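Local structure of endo-1,4-beta-mannanase (Eisenia fetida, 5Y6T) at residues 53-58 and 103-108; 310-315 and 323-328; 65-70 and 164-169. The protein probably hydrolyses internal beta-1,4-mannosidic linkages of mannans, as a cold-adapted endo-beta-mannanase of glycoside hydrolase family 5. All coordinates share one frame; numbering follows the deposited sequence.

Overall arrangement
Following the chain from its N terminus, helix 42-60 supplies the first half of contact 1 and strand 65-72 comes straight after it with the first half of contact 3. Helix 95-108 then closes contact 1, and 164-169 closes contact 3, so these two loops cross. Contact 2 follows in series near the C-terminal end, a short loop between helix 308-317 and strand 322-325. Together they sample the layers of a (beta/alpha)8 barrel: contact 1 joins two outer helices, contact 2 a helix to a barrel strand, contact 3 two strands across the interior. They also touch: Y54 packs on A328, W326 on W69, and W324 NE1 probably hydrogen-bonds to S65 OG, joining contacts 2 and 3.

Contact 1 (53-58 and 103-108); sequences DYIVRI and LDVAYA
I55 makes the close contacts from 53-58, reaching across to V105 and A106 on the neighbouring helix. I55 CD1 lands between the two, 3.8 Å from V105 CG1. The same I55 CD1 lies 3.7 Å from the backbone N of A106, with the A106 methyl a little farther off. The other branch, I55 CG2, rests 3.9 Å from A106 CA. This two-pronged reach follows from chi1 of -71°, which puts CG2 opposite the backbone N and CG1 beside it, while chi2 of 170° stretches CD1 outward. V105 answers with CG1, the branch opposite its own backbone N (chi1 177°), and the two side chains run obliquely past each other. The small A106 is consistent with the close approach of the helices here, 6.2 Å between I55 CA and A106 CA. An alanine in place of I55 would remove both branches and is likely to open a gap in front of V105 CG1 and the A106 methyl. Away from the interface, R57 NE makes a salt bridge to D53 OD2 at 2.9 Å, coming from above the carboxylate plane, and R57 also forms a cation-pi contact with F338 of helix 338-348. Beneath the pair lies the barrel wall: A106 and L103 rest on V113 of strand 112-119, and I55 packs through CG1 on L66 of strand 65-72.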
loop_
_atom_site.group_PDB
_atom_site.type_symbol
_atom_site.label_atom_id
_atom_site.label_comp_id
_atom_site.label_asym_id
_atom_site.label_seq_id
_atom_site.Cartn_x
_atom_site.Cartn_y
_atom_site.Cartn_z
ATOM N N ASP A 53 -10.988 1.584 17.077
ATOM C CA ASP A 53 -11.850 0.455 17.154
ATOM C C ASP A 53 -11.492 -0.527 16.008
ATOM O O ASP A 53 -11.512 -1.734 16.225
ATOM C CB ASP A 53 -13.313 0.912 17.104
ATOM C CG ASP A 53 -14.307 -0.201 17.293
ATOM O OD1 ASP A 53 -14.295 -0.847 18.338
ATOM O OD2 ASP A 53 -15.062 -0.446 16.356
ATOM N N TYR A 54 -11.128 -0.037 14.816
ATOM C CA TYR A 54 -10.768 -1.002 13.771
ATOM C C TYR A 54 -9.549 -1.795 14.187
ATOM O O TYR A 54 -9.440 -2.986 13.905
ATOM C CB TYR A 54 -10.460 -0.295 12.474
ATOM C CG TYR A 54 -11.653 0.141 11.719
ATOM C CD1 TYR A 54 -12.550 -0.770 11.226
ATOM C CD2 TYR A 54 -11.818 1.476 11.393
ATOM C CE1 TYR A 54 -13.651 -0.329 10.473
ATOM C CE2 TYR A 54 -12.889 1.908 10.646
ATOM C CZ TYR A 54 -13.785 1.002 10.197
ATOM O OH TYR A 54 -14.798 1.489 9.444
ATOM N N ILE A 55 -8.587 -1.128 14.822
ATOM C CA ILE A 55 -7.353 -1.825 15.255
ATOM C C ILE A 55 -7.683 -2.933 16.219
ATOM O O ILE A 55 -7.249 -4.091 16.109
ATOM C CB ILE A 55 -6.420 -0.865 15.971
ATOM C CG1 ILE A 55 -5.777 0.151 15.030
ATOM C CG2 ILE A 55 -5.285 -1.624 16.621
ATOM C CD1 ILE A 55 -5.037 1.242 15.746
ATOM N N VAL A 56 -8.473 -2.563 17.220
ATOM C CA VAL A 56 -8.904 -3.559 18.200
ATOM C C VAL A 56 -9.677 -4.782 17.611
ATOM O O VAL A 56 -9.342 -5.955 17.949
ATOM C CB VAL A 56 -9.713 -2.897 19.375
ATOM C CG1 VAL A 56 -10.124 -3.973 20.377
ATOM C CG2 VAL A 56 -8.828 -1.848 20.111
ATOM N N ARG A 57 -10.641 -4.499 16.762
ATOM C CA ARG A 57 -11.505 -5.501 16.157
ATOM C C ARG A 57 -10.726 -6.388 15.205
ATOM O O ARG A 57 -10.912 -7.592 15.220
ATOM C CB ARG A 57 -12.675 -4.839 15.486
ATOM C CG ARG A 57 -13.592 -4.185 16.533
ATOM C CD ARG A 57 -14.996 -3.979 16.035
ATOM N NE ARG A 57 -15.119 -2.968 15.008
ATOM C CZ ARG A 57 -15.661 -3.152 13.815
ATOM N NH1 ARG A 57 -16.101 -4.334 13.446
ATOM N NH2 ARG A 57 -15.756 -2.134 12.976
ATOM N N ILE A 58 -9.756 -5.802 14.483
ATOM C CA ILE A 58 -8.886 -6.615 13.632
ATOM C C ILE A 58 -8.049 -7.590 14.456
ATOM O O ILE A 58 -8.015 -8.790 14.137
ATOM C CB ILE A 58 -8.037 -5.707 12.703
ATOM C CG1 ILE A 58 -8.954 -5.094 11.649
ATOM C CG2 ILE A 58 -6.877 -6.521 12.125
ATOM C CD1 ILE A 58 -8.344 -4.000 10.827
ATOM N N LEU A 103 -0.792 4.880 15.772
ATOM C CA LEU A 103 0.300 3.953 15.870
ATOM C C LEU A 103 0.580 3.500 17.279
ATOM O O LEU A 103 0.951 2.333 17.491
ATOM C CB LEU A 103 1.581 4.535 15.259
ATOM C CG LEU A 103 1.560 4.711 13.741
ATOM C CD1 LEU A 103 2.587 5.655 13.242
ATOM C CD2 LEU A 103 1.751 3.366 13.048
ATOM N N ASP A 104 0.359 4.384 18.254
ATOM C CA ASP A 104 0.483 3.935 19.643
ATOM C C ASP A 104 -0.579 2.885 20.007
ATOM O O ASP A 104 -0.282 1.962 20.768
ATOM C CB ASP A 104 0.416 5.148 20.598
ATOM C CG ASP A 104 1.600 6.053 20.514
ATOM O OD1 ASP A 104 2.687 5.735 19.871
ATOM O OD2 ASP A 104 1.461 7.109 21.147
ATOM N N VAL A 105 -1.819 3.093 19.531
ATOM C CA VAL A 105 -2.886 2.090 19.725
ATOM C C VAL A 105 -2.541 0.777 19.008
ATOM O O VAL A 105 -2.695 -0.318 19.549
ATOM C CB VAL A 105 -4.236 2.642 19.381
ATOM C CG1 VAL A 105 -5.293 1.581 19.522
ATOM C CG2 VAL A 105 -4.585 3.760 20.390
ATOM N N ALA A 106 -1.996 0.903 17.790
ATOM C CA ALA A 106 -1.614 -0.304 17.042
ATOM C C ALA A 106 -0.551 -1.062 17.818
ATOM O O ALA A 106 -0.625 -2.309 17.901
ATOM C CB ALA A 106 -1.130 0.079 15.653
ATOM N N TYR A 107 0.424 -0.357 18.399
ATOM C CA TYR A 107 1.468 -1.052 19.156
ATOM C C TYR A 107 0.905 -1.794 20.362
ATOM O O TYR A 107 1.239 -2.949 20.620
ATOM C CB TYR A 107 2.507 -0.030 19.578
ATOM C CG TYR A 107 3.592 -0.560 20.470
ATOM C CD1 TYR A 107 4.513 -1.438 20.000
ATOM C CD2 TYR A 107 3.754 -0.050 21.756
ATOM C CE1 TYR A 107 5.553 -1.915 20.828
ATOM C CE2 TYR A 107 4.795 -0.524 22.597
ATOM C CZ TYR A 107 5.677 -1.438 22.106
ATOM O OH TYR A 107 6.688 -1.927 22.911
ATOM N N ALA A 108 -0.006 -1.138 21.054
ATOM C CA ALA A 108 -0.659 -1.710 22.238
ATOM C C ALA A 108 -1.456 -2.972 21.883
ATOM O O ALA A 108 -1.655 -3.858 22.709
ATOM C CB ALA A 108 -1.561 -0.693 22.885
#

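Contact 2 (310-315 and 323-328); sequences DQFDWA and AWSWQA
Packing of an outer helix against a strand of the barrel wall brings F312 and A315 of helix 308-317 down onto A323 and S325 of strand 322-325. This is the returning half of a beta-alpha-beta crossover that begins at strand 293-297: helix segment 310-315 and strand 323-325 run nearly antiparallel, at 160°, with axes 9.0 Å apart. At one end two methyls meet, A315 CB and A323 CB at 3.7 Å. The F312 ring spans the rest. With chi1 at -80° its CG sits opposite the carbonyl carbon, and the ring extends along the strand, so that CD2 lies 3.9 Å from A323 CB and CZ reaches S325 CB, also at 3.9 Å. The carbonyl oxygen A323 O approaches F312 CE2 obliquely at 3.6 Å, and S325 OG lies in the ring plane at its edge. L345 and L348 of helix 338-348 also touch F312. No hydrogen bond joins the two segments. The chemistry is therefore that of a buried, largely apolar seam made by the F312 ring and the alanine methyls, its polar groups served from outside: the A323 backbone pairs with M24 and G26, and S325 OG bonds to Q341 OE1.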
loop_
_atom_site.group_PDB
_atom_site.type_symbol
_atom_site.label_atom_id
_atom_site.label_comp_id
_atom_site.label_asym_id
_atom_site.label_seq_id
_atom_site.Cartn_x
_atom_site.Cartn_y
_atom_site.Cartn_z
ATOM N N ASP A 310 -10.679 -19.341 1.488
ATOM C CA ASP A 310 -9.878 -19.847 0.382
ATOM C C ASP A 310 -8.777 -18.831 -0.041
ATOM O O ASP A 310 -7.644 -19.234 -0.359
ATOM C CB ASP A 310 -10.730 -20.110 -0.859
ATOM C CG ASP A 310 -11.640 -21.324 -0.740
ATOM O OD1 ASP A 310 -11.376 -22.252 0.092
ATOM O OD2 ASP A 310 -12.665 -21.250 -1.468
ATOM N N GLN A 311 -9.135 -17.559 -0.047
ATOM C CA GLN A 311 -8.248 -16.544 -0.511
ATOM C C GLN A 311 -7.112 -16.329 0.490
ATOM O O GLN A 311 -5.934 -16.355 0.114
ATOM C CB GLN A 311 -9.050 -15.284 -0.755
ATOM C CG GLN A 311 -10.083 -15.356 -1.867
ATOM C CD GLN A 311 -11.021 -14.190 -1.937
ATOM O OE1 GLN A 311 -11.501 -13.685 -0.901
ATOM N NE2 GLN A 311 -11.301 -13.705 -3.158
ATOM N N PHE A 312 -7.423 -16.138 1.769
ATOM C CA PHE A 312 -6.353 -16.023 2.798
ATOM C C PHE A 312 -5.505 -17.272 2.848
ATOM O O PHE A 312 -4.237 -17.180 2.965
ATOM C CB PHE A 312 -6.891 -15.763 4.174
ATOM C CG PHE A 312 -7.247 -14.309 4.415
ATOM C CD1 PHE A 312 -8.494 -13.818 4.087
ATOM C CD2 PHE A 312 -6.334 -13.479 5.060
ATOM C CE1 PHE A 312 -8.834 -12.485 4.324
ATOM C CE2 PHE A 312 -6.632 -12.128 5.279
ATOM C CZ PHE A 312 -7.906 -11.629 4.977
ATOM N N ASP A 313 -6.131 -18.434 2.694
ATOM C CA ASP A 313 -5.376 -19.674 2.711
ATOM C C ASP A 313 -4.341 -19.729 1.562
ATOM O O ASP A 313 -3.238 -20.189 1.738
ATOM C CB ASP A 313 -6.295 -20.936 2.695
ATOM C CG ASP A 313 -5.520 -22.196 3.060
ATOM O OD1 ASP A 313 -5.221 -22.359 4.279
ATOM O OD2 ASP A 313 -5.092 -22.935 2.134
ATOM N N TRP A 314 -4.753 -19.341 0.381
ATOM C CA TRP A 314 -3.919 -19.377 -0.798
ATOM C C TRP A 314 -2.722 -18.469 -0.550
ATOM O O TRP A 314 -1.612 -18.828 -0.805
ATOM C CB TRP A 314 -4.703 -18.917 -2.010
ATOM C CG TRP A 314 -3.883 -18.956 -3.262
ATOM C CD1 TRP A 314 -3.152 -17.962 -3.815
ATOM C CD2 TRP A 314 -3.669 -20.118 -4.081
ATOM N NE1 TRP A 314 -2.452 -18.427 -4.910
ATOM C CE2 TRP A 314 -2.792 -19.750 -5.106
ATOM C CE3 TRP A 314 -4.156 -21.459 -4.025
ATOM C CZ2 TRP A 314 -2.383 -20.662 -6.143
ATOM C CZ3 TRP A 314 -3.749 -22.362 -5.029
ATOM C CH2 TRP A 314 -2.824 -21.959 -6.054
ATOM N N ALA A 315 -2.971 -17.250 -0.044
ATOM C CA ALA A 315 -1.884 -16.294 0.153
ATOM C C ALA A 315 -0.815 -16.882 1.092
ATOM O O ALA A 315 0.379 -16.785 0.858
ATOM C CB ALA A 315 -2.424 -15.031 0.740
ATOM N N ALA A 323 -1.736 -10.774 3.097
ATOM C CA ALA A 323 -3.037 -10.724 2.521
ATOM C C ALA A 323 -3.892 -9.684 3.270
ATOM O O ALA A 323 -4.050 -9.822 4.452
ATOM C CB ALA A 323 -3.643 -12.104 2.621
ATOM N N TRP A 324 -4.317 -8.634 2.557
ATOM C CA TRP A 324 -5.168 -7.620 3.109
ATOM C C TRP A 324 -6.462 -7.546 2.338
ATOM O O TRP A 324 -6.462 -7.175 1.200
ATOM C CB TRP A 324 -4.528 -6.264 3.119
ATOM C CG TRP A 324 -3.292 -6.179 3.997
ATOM C CD1 TRP A 324 -3.120 -6.722 5.231
ATOM C CD2 TRP A 324 -2.089 -5.466 3.701
ATOM N NE1 TRP A 324 -1.873 -6.410 5.697
ATOM C CE2 TRP A 324 -1.226 -5.640 4.765
ATOM C CE3 TRP A 324 -1.654 -4.718 2.607
ATOM C CZ2 TRP A 324 0.065 -5.060 4.780
ATOM C CZ3 TRP A 324 -0.399 -4.150 2.611
ATOM C CH2 TRP A 324 0.440 -4.294 3.703
ATOM N N SER A 325 -7.571 -7.905 3.015
ATOM C CA SER A 325 -8.888 -7.856 2.382
ATOM C C SER A 325 -9.424 -6.442 2.197
ATOM O O SER A 325 -8.981 -5.495 2.859
ATOM C CB SER A 325 -9.840 -8.727 3.195
ATOM O OG SER A 325 -9.972 -8.266 4.524
ATOM N N TRP A 326 -10.431 -6.325 1.330
ATOM C CA TRP A 326 -11.045 -5.070 0.987
ATOM C C TRP A 326 -12.545 -5.091 1.466
ATOM O O TRP A 326 -13.325 -5.913 0.983
ATOM C CB TRP A 326 -10.990 -4.811 -0.532
ATOM C CG TRP A 326 -11.465 -3.447 -0.855
ATOM C CD1 TRP A 326 -12.719 -3.076 -1.285
ATOM C CD2 TRP A 326 -10.725 -2.239 -0.694
ATOM N NE1 TRP A 326 -12.807 -1.683 -1.375
ATOM C CE2 TRP A 326 -11.579 -1.155 -1.065
ATOM C CE3 TRP A 326 -9.396 -1.953 -0.310
ATOM C CZ2 TRP A 326 -11.158 0.192 -0.996
ATOM C CZ3 TRP A 326 -8.993 -0.624 -0.289
ATOM C CH2 TRP A 326 -9.875 0.418 -0.637
ATOM N N GLN A 327 -12.957 -4.148 2.298
ATOM C CA GLN A 327 -12.198 -3.288 3.197
ATOM C C GLN A 327 -13.035 -3.233 4.507
ATOM O O GLN A 327 -14.257 -3.506 4.514
ATOM C CB GLN A 327 -11.987 -1.863 2.715
ATOM C CG GLN A 327 -13.270 -1.159 2.298
ATOM C CD GLN A 327 -13.046 0.297 1.821
ATOM O OE1 GLN A 327 -12.105 1.007 2.266
ATOM N NE2 GLN A 327 -13.942 0.785 0.960
ATOM N N ALA A 328 -12.364 -2.912 5.625
ATOM C CA ALA A 328 -12.938 -2.981 7.003
ATOM C C ALA A 328 -14.194 -2.145 7.143
ATOM O O ALA A 328 -15.095 -2.558 7.863
ATOM C CB ALA A 328 -11.936 -2.590 8.055
#

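Contact 3 (65-70 and 164-169); sequences SLRIWV and VMNEPE
N166 is gripped by R67 and W69, two residues of one strand whose side chains both point into the barrel. Both hold it closely, in different ways. R67 gives the directional bond: NH2 donates to N166 OD1 at 2.8 Å with a nearly straight N-H...O angle of 169°, the oxygen lying in the guanidinium plane. R67 is extended from CG to NE, which carries its charge deep inside, where N28 OD1, E163 and E297 also hold it, and W69 NE1 lies 3.4 Å above the guanidinium plane. W69 gives close non-bonded packing, its CH2 3.2 Å from N166 ND2, with ring and amide planes inclined by 37°. Looser is N166 CB, 4.0 Å above the indole plane and toward its rim. N166 ND2 bonds to N119 OD1 and to a bound Tris molecule, and an isopropanol sits near W69; both, probably from the crystallisation liquor, suggest where a pocket lies. The Asn-Glu-Pro run 166-168 is a family 5 signature: as in those enzymes, E167 is probably the acid/base and E297 the nucleophile, which places this contact in the probable active site at the C-terminal ends of the (beta/alpha)8 barrel strands.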
loop_
_atom_site.group_PDB
_atom_site.type_symbol
_atom_site.label_atom_id
_atom_site.label_comp_id
_atom_site.label_asym_id
_atom_site.label_seq_id
_atom_site.Cartn_x
_atom_site.Cartn_y
_atom_site.Cartn_z
ATOM N N SER A 65 -2.295 -6.800 11.091
ATOM C CA SER A 65 -1.901 -5.688 10.278
ATOM C C SER A 65 -3.083 -5.038 9.643
ATOM O O SER A 65 -4.193 -5.585 9.581
ATOM C CB SER A 65 -0.874 -6.153 9.238
ATOM O OG SER A 65 -1.409 -7.230 8.477
ATOM N N LEU A 66 -2.813 -3.853 9.086
ATOM C CA LEU A 66 -3.807 -3.079 8.397
ATOM C C LEU A 66 -3.170 -2.120 7.408
ATOM O O LEU A 66 -2.043 -1.695 7.596
ATOM C CB LEU A 66 -4.757 -2.348 9.386
ATOM C CG LEU A 66 -4.222 -1.193 10.209
ATOM C CD1 LEU A 66 -4.155 0.148 9.458
ATOM C CD2 LEU A 66 -4.981 -1.101 11.480
ATOM N N ARG A 67 -3.931 -1.741 6.401
ATOM C CA ARG A 67 -3.525 -0.740 5.420
ATOM C C ARG A 67 -4.507 0.410 5.446
ATOM O O ARG A 67 -5.707 0.208 5.364
ATOM C CB ARG A 67 -3.476 -1.374 4.018
ATOM C CG ARG A 67 -3.034 -0.454 2.874
ATOM C CD ARG A 67 -2.713 -1.355 1.672
ATOM N NE ARG A 67 -2.367 -0.629 0.450
ATOM C CZ ARG A 67 -3.207 -0.408 -0.561
ATOM N NH1 ARG A 67 -4.523 -0.685 -0.489
ATOM N NH2 ARG A 67 -2.720 0.182 -1.658
ATOM N N ILE A 68 -3.999 1.616 5.559
ATOM C CA ILE A 68 -4.831 2.798 5.722
ATOM C C ILE A 68 -4.313 3.939 4.846
ATOM O O ILE A 68 -3.088 4.116 4.615
ATOM C CB ILE A 68 -4.869 3.254 7.206
ATOM C CG1 ILE A 68 -5.951 4.349 7.373
ATOM C CG2 ILE A 68 -3.498 3.682 7.748
ATOM C CD1 ILE A 68 -6.455 4.464 8.797
ATOM N N TRP A 69 -5.231 4.741 4.356
ATOM C CA TRP A 69 -4.911 5.773 3.366
ATOM C C TRP A 69 -5.017 7.153 3.974
ATOM O O TRP A 69 -5.914 7.402 4.808
ATOM C CB TRP A 69 -5.861 5.698 2.204
ATOM C CG TRP A 69 -5.879 4.449 1.376
ATOM C CD1 TRP A 69 -5.223 3.264 1.608
ATOM C CD2 TRP A 69 -6.600 4.270 0.165
ATOM N NE1 TRP A 69 -5.551 2.335 0.614
ATOM C CE2 TRP A 69 -6.385 2.942 -0.279
ATOM C CE3 TRP A 69 -7.452 5.088 -0.593
ATOM C CZ2 TRP A 69 -6.973 2.436 -1.454
ATOM C CZ3 TRP A 69 -8.007 4.583 -1.752
ATOM C CH2 TRP A 69 -7.775 3.276 -2.170
ATOM N N VAL A 70 -4.192 8.062 3.472
ATOM C CA VAL A 70 -4.108 9.413 4.078
ATOM C C VAL A 70 -4.510 10.492 3.096
ATOM O O VAL A 70 -5.669 10.939 3.171
ATOM C CB VAL A 70 -2.718 9.691 4.698
ATOM C CG1 VAL A 70 -2.656 11.049 5.381
ATOM C CG2 VAL A 70 -2.297 8.560 5.664
ATOM N N VAL A 164 3.741 4.843 -1.297
ATOM C CA VAL A 164 3.530 6.128 -1.904
ATOM C C VAL A 164 2.163 6.303 -2.511
ATOM O O VAL A 164 1.619 7.386 -2.399
ATOM C CB VAL A 164 4.691 6.526 -2.894
ATOM C CG1 VAL A 164 4.357 7.796 -3.681
ATOM C CG2 VAL A 164 5.981 6.697 -2.088
ATOM N N MET A 165 1.748 5.326 -3.304
ATOM C CA MET A 165 0.540 5.456 -4.097
ATOM C C MET A 165 -0.224 4.178 -4.284
ATOM O O MET A 165 0.329 3.180 -4.738
ATOM C CB MET A 165 0.854 6.073 -5.441
ATOM C CG MET A 165 -0.409 6.359 -6.233
ATOM S SD MET A 165 -0.095 6.926 -7.917
ATOM C CE MET A 165 0.679 8.539 -7.666
ATOM N N ASN A 166 -1.504 4.179 -3.920
ATOM C CA ASN A 166 -2.370 3.078 -4.279
ATOM C C ASN A 166 -2.660 3.016 -5.769
ATOM O O ASN A 166 -3.132 3.995 -6.302
ATOM C CB ASN A 166 -3.685 3.230 -3.557
ATOM C CG ASN A 166 -4.666 2.157 -3.963
ATOM O OD1 ASN A 166 -4.443 0.979 -3.675
ATOM N ND2 ASN A 166 -5.771 2.569 -4.624
ATOM N N GLU A 167 -2.429 1.865 -6.404
ATOM C CA GLU A 167 -2.838 1.644 -7.819
ATOM C C GLU A 167 -2.491 2.817 -8.752
ATOM O O GLU A 167 -3.352 3.420 -9.352
ATOM C CB GLU A 167 -4.329 1.332 -7.857
ATOM C CG GLU A 167 -4.642 0.053 -7.079
ATOM C CD GLU A 167 -6.075 -0.442 -7.191
ATOM O OE1 GLU A 167 -6.931 0.303 -7.793
ATOM O OE2 GLU A 167 -6.322 -1.572 -6.719
ATOM N N PRO A 168 -1.204 3.072 -8.997
ATOM C CA PRO A 168 -0.822 4.085 -9.969
ATOM C C PRO A 168 -1.401 3.839 -11.319
ATOM O O PRO A 168 -1.557 4.774 -12.102
ATOM C CB PRO A 168 0.697 3.975 -10.020
ATOM C CG PRO A 168 1.099 3.325 -8.726
ATOM C CD PRO A 168 -0.024 2.399 -8.397
ATOM N N GLU A 169 -1.692 2.582 -11.627
ATOM C CA GLU A 169 -2.190 2.249 -12.955
ATOM C C GLU A 169 -3.558 2.789 -13.217
ATOM O O GLU A 169 -3.990 2.876 -14.377
ATOM C CB GLU A 169 -2.151 0.745 -13.166
ATOM C CG GLU A 169 -0.806 0.150 -12.873
ATOM C CD GLU A 169 -0.537 -0.148 -11.400
ATOM O OE1 GLU A 169 -1.528 -0.198 -10.608
ATOM O OE2 GLU A 169 0.636 -0.363 -11.087
#